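Hypothetical protein AGR_L_1239 (Agrobacterium tumefaciens str. C58, PDB 1VQS) is of unknown function but belongs to the NIPSNAP family and adopts the ferredoxin-like fold of dimeric alpha/beta-barrel proteins. Local coordinates at residues B[18-23]-B[61-66]. Sequence-based numbering, arbitrary orientation.
Sequences RTYRLK and NEIVHI
The two inner strands of a ferredoxin-like antiparallel sheet, 14-22 and 62-69, meet here, with R18, Y20 and H65 touching across them on the face that also carries L22 and I63. Backbone hydrogen bonds pair R18 with H65 and Y20 with I63 in both directions, and L22 N to N61 O (2.8 Å) closes the strand end. N61 has a left-handed backbone conformation, which asparagine tolerates better than most residues, and its amide group bonds to N24 and the backbone of G25.

H65 CG sits between its backbone N and carbonyl carbon (chi1 53°), which brings the ring nearer strand 14-22 than the direction of CB alone would. R18 CB lies over one face, 4.0 Å from the ring centroid, while the edge of H65 points toward the face of the Y20 ring in an offset edge-to-face pair, planes 75° apart. W67 NE1 donates a hydrogen bond to H65 ND1. The long R18 chain bends at chi3 (66°), bringing NE to Y20 OH at 2.9 Å, almost exactly in the guanidinium plane; NH1 makes a salt bridge with E16. Y20 thus offers a hydroxyl for arginine and a ring for histidine.

The sheet has the ferredoxin-like strand order 2-3-1-4. L22 CD1 packs on I63 CG1 (3.9 Å); both branched side chains, like Y20, also touch Y30 of helix 27-46, as befits the hydrophobic core. T19, R21, E62 and V64 occupy the opposite face. T19 CG2 meets E62 OE2 at 3.4 Å. R21 NH2 salt-bridges E100, and E62 OE1 K105 of a second subunit, whose M107 packs on E62 and V64.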
loop_
_atom_site.group_PDB
_atom_site.type_symbol
_atom_site.label_atom_id
_atom_site.label_comp_id
_atom_site.label_asym_id
_atom_site.label_seq_id
_atom_site.Cartn_x
_atom_site.Cartn_y
_atom_site.Cartn_z
ATOM N N ARG B 18 8.408 9.443 13.632
ATOM C CA ARG B 18 7.307 10.164 12.978
ATOM C C ARG B 18 7.689 10.387 11.520
ATOM O O ARG B 18 8.756 10.930 11.250
ATOM C CB ARG B 18 7.063 11.496 13.685
ATOM C CG ARG B 18 6.666 11.333 15.122
ATOM C CD ARG B 18 6.341 12.621 15.816
ATOM N NE ARG B 18 5.152 13.281 15.284
ATOM C CZ ARG B 18 3.903 13.088 15.703
ATOM N NH1 ARG B 18 3.607 12.189 16.616
ATOM N NH2 ARG B 18 2.916 13.788 15.167
ATOM N N THR B 19 6.820 9.988 10.596
ATOM C CA THR B 19 7.117 10.033 9.185
ATOM C C THR B 19 5.995 10.822 8.523
ATOM O O THR B 19 4.816 10.474 8.649
ATOM C CB THR B 19 7.204 8.606 8.578
ATOM O OG1 THR B 19 8.222 7.856 9.266
ATOM C CG2 THR B 19 7.547 8.699 7.106
ATOM N N TYR B 20 6.370 11.886 7.800
ATOM C CA TYR B 20 5.408 12.769 7.100
ATOM C C TYR B 20 5.701 12.739 5.623
ATOM O O TYR B 20 6.876 12.850 5.217
ATOM C CB TYR B 20 5.515 14.238 7.553
ATOM C CG TYR B 20 5.417 14.508 9.032
ATOM C CD1 TYR B 20 4.725 13.659 9.859
ATOM C CD2 TYR B 20 5.956 15.674 9.597
ATOM C CE1 TYR B 20 4.599 13.908 11.218
ATOM C CE2 TYR B 20 5.828 15.928 10.959
ATOM C CZ TYR B 20 5.132 15.031 11.752
ATOM O OH TYR B 20 4.996 15.211 13.130
ATOM N N ARG B 21 4.637 12.689 4.823
ATOM C CA ARG B 21 4.720 12.987 3.412
ATOM C C ARG B 21 4.224 14.396 3.195
ATOM O O ARG B 21 3.082 14.702 3.519
ATOM C CB ARG B 21 3.893 12.021 2.562
ATOM C CG ARG B 21 4.101 12.230 1.061
ATOM C CD ARG B 21 3.095 11.435 0.264
ATOM N NE ARG B 21 1.845 12.165 0.089
ATOM C CZ ARG B 21 0.668 11.581 -0.061
ATOM N NH1 ARG B 21 0.563 10.271 -0.016
ATOM N NH2 ARG B 21 -0.397 12.315 -0.279
ATOM N N LEU B 22 5.086 15.271 2.685
ATOM C CA LEU B 22 4.701 16.635 2.422
ATOM C C LEU B 22 4.089 16.844 1.044
ATOM O O LEU B 22 4.280 16.063 0.117
ATOM C CB LEU B 22 5.901 17.600 2.547
ATOM C CG LEU B 22 6.755 17.487 3.809
ATOM C CD1 LEU B 22 7.742 18.661 3.879
ATOM C CD2 LEU B 22 5.908 17.466 5.054
ATOM N N LYS B 23 3.377 17.963 0.930
ATOM C CA LYS B 23 3.019 18.534 -0.357
ATOM C C LYS B 23 4.268 18.569 -1.260
ATOM O O LYS B 23 5.363 18.933 -0.820
ATOM C CB LYS B 23 2.524 19.976 -0.122
ATOM C CG LYS B 23 2.602 20.944 -1.312
ATOM C CD LYS B 23 1.525 20.603 -2.327
ATOM C CE LYS B 23 1.568 21.464 -3.586
ATOM N NZ LYS B 23 2.777 21.234 -4.455
ATOM N N ASN B 61 9.724 14.000 -0.890
ATOM C CA ASN B 61 8.935 14.900 -0.045
ATOM C C ASN B 61 8.705 14.344 1.354
ATOM O O ASN B 61 7.685 14.636 1.972
ATOM C CB ASN B 61 7.583 15.224 -0.689
ATOM C CG ASN B 61 7.720 15.816 -2.074
ATOM O OD1 ASN B 61 8.378 16.835 -2.264
ATOM N ND2 ASN B 61 7.105 15.174 -3.063
ATOM N N GLU B 62 9.629 13.538 1.860
ATOM C CA GLU B 62 9.437 12.905 3.160
ATOM C C GLU B 62 10.281 13.541 4.254
ATOM O O GLU B 62 11.459 13.866 4.063
ATOM C CB GLU B 62 9.738 11.412 3.081
ATOM C CG GLU B 62 9.378 10.629 4.339
ATOM C CD GLU B 62 9.621 9.141 4.198
ATOM O OE1 GLU B 62 10.794 8.723 4.385
ATOM O OE2 GLU B 62 8.643 8.442 3.906
ATOM N N ILE B 63 9.658 13.690 5.418
ATOM C CA ILE B 63 10.304 14.080 6.680
ATOM C C ILE B 63 10.248 12.895 7.648
ATOM O O ILE B 63 9.197 12.273 7.777
ATOM C CB ILE B 63 9.609 15.302 7.303
ATOM C CG1 ILE B 63 9.757 16.532 6.396
ATOM C CG2 ILE B 63 10.170 15.617 8.709
ATOM C CD1 ILE B 63 11.150 17.051 6.218
ATOM N N VAL B 64 11.353 12.585 8.326
ATOM C CA VAL B 64 11.343 11.623 9.423
ATOM C C VAL B 64 11.995 12.260 10.617
ATOM O O VAL B 64 13.099 12.782 10.508
ATOM C CB VAL B 64 12.110 10.380 9.074
ATOM C CG1 VAL B 64 12.321 9.484 10.321
ATOM C CG2 VAL B 64 11.395 9.587 8.000
ATOM N N HIS B 65 11.313 12.272 11.752
ATOM C CA HIS B 65 11.957 12.734 12.966
ATOM C C HIS B 65 11.717 11.740 14.081
ATOM O O HIS B 65 10.714 11.034 14.084
ATOM C CB HIS B 65 11.629 14.193 13.341
ATOM C CG HIS B 65 10.172 14.548 13.427
ATOM N ND1 HIS B 65 9.547 14.912 14.607
ATOM C CD2 HIS B 65 9.246 14.697 12.457
ATOM C CE1 HIS B 65 8.298 15.240 14.353
ATOM N NE2 HIS B 65 8.083 15.119 13.060
ATOM N N ILE B 66 12.708 11.654 14.971
ATOM C CA ILE B 66 12.782 10.643 15.982
ATOM C C ILE B 66 13.007 11.298 17.336
ATOM O O ILE B 66 13.871 12.177 17.488
ATOM C CB ILE B 66 13.936 9.713 15.699
ATOM C CG1 ILE B 66 13.833 9.158 14.281
ATOM C CG2 ILE B 66 13.979 8.638 16.745
ATOM C CD1 ILE B 66 14.880 8.135 13.938
#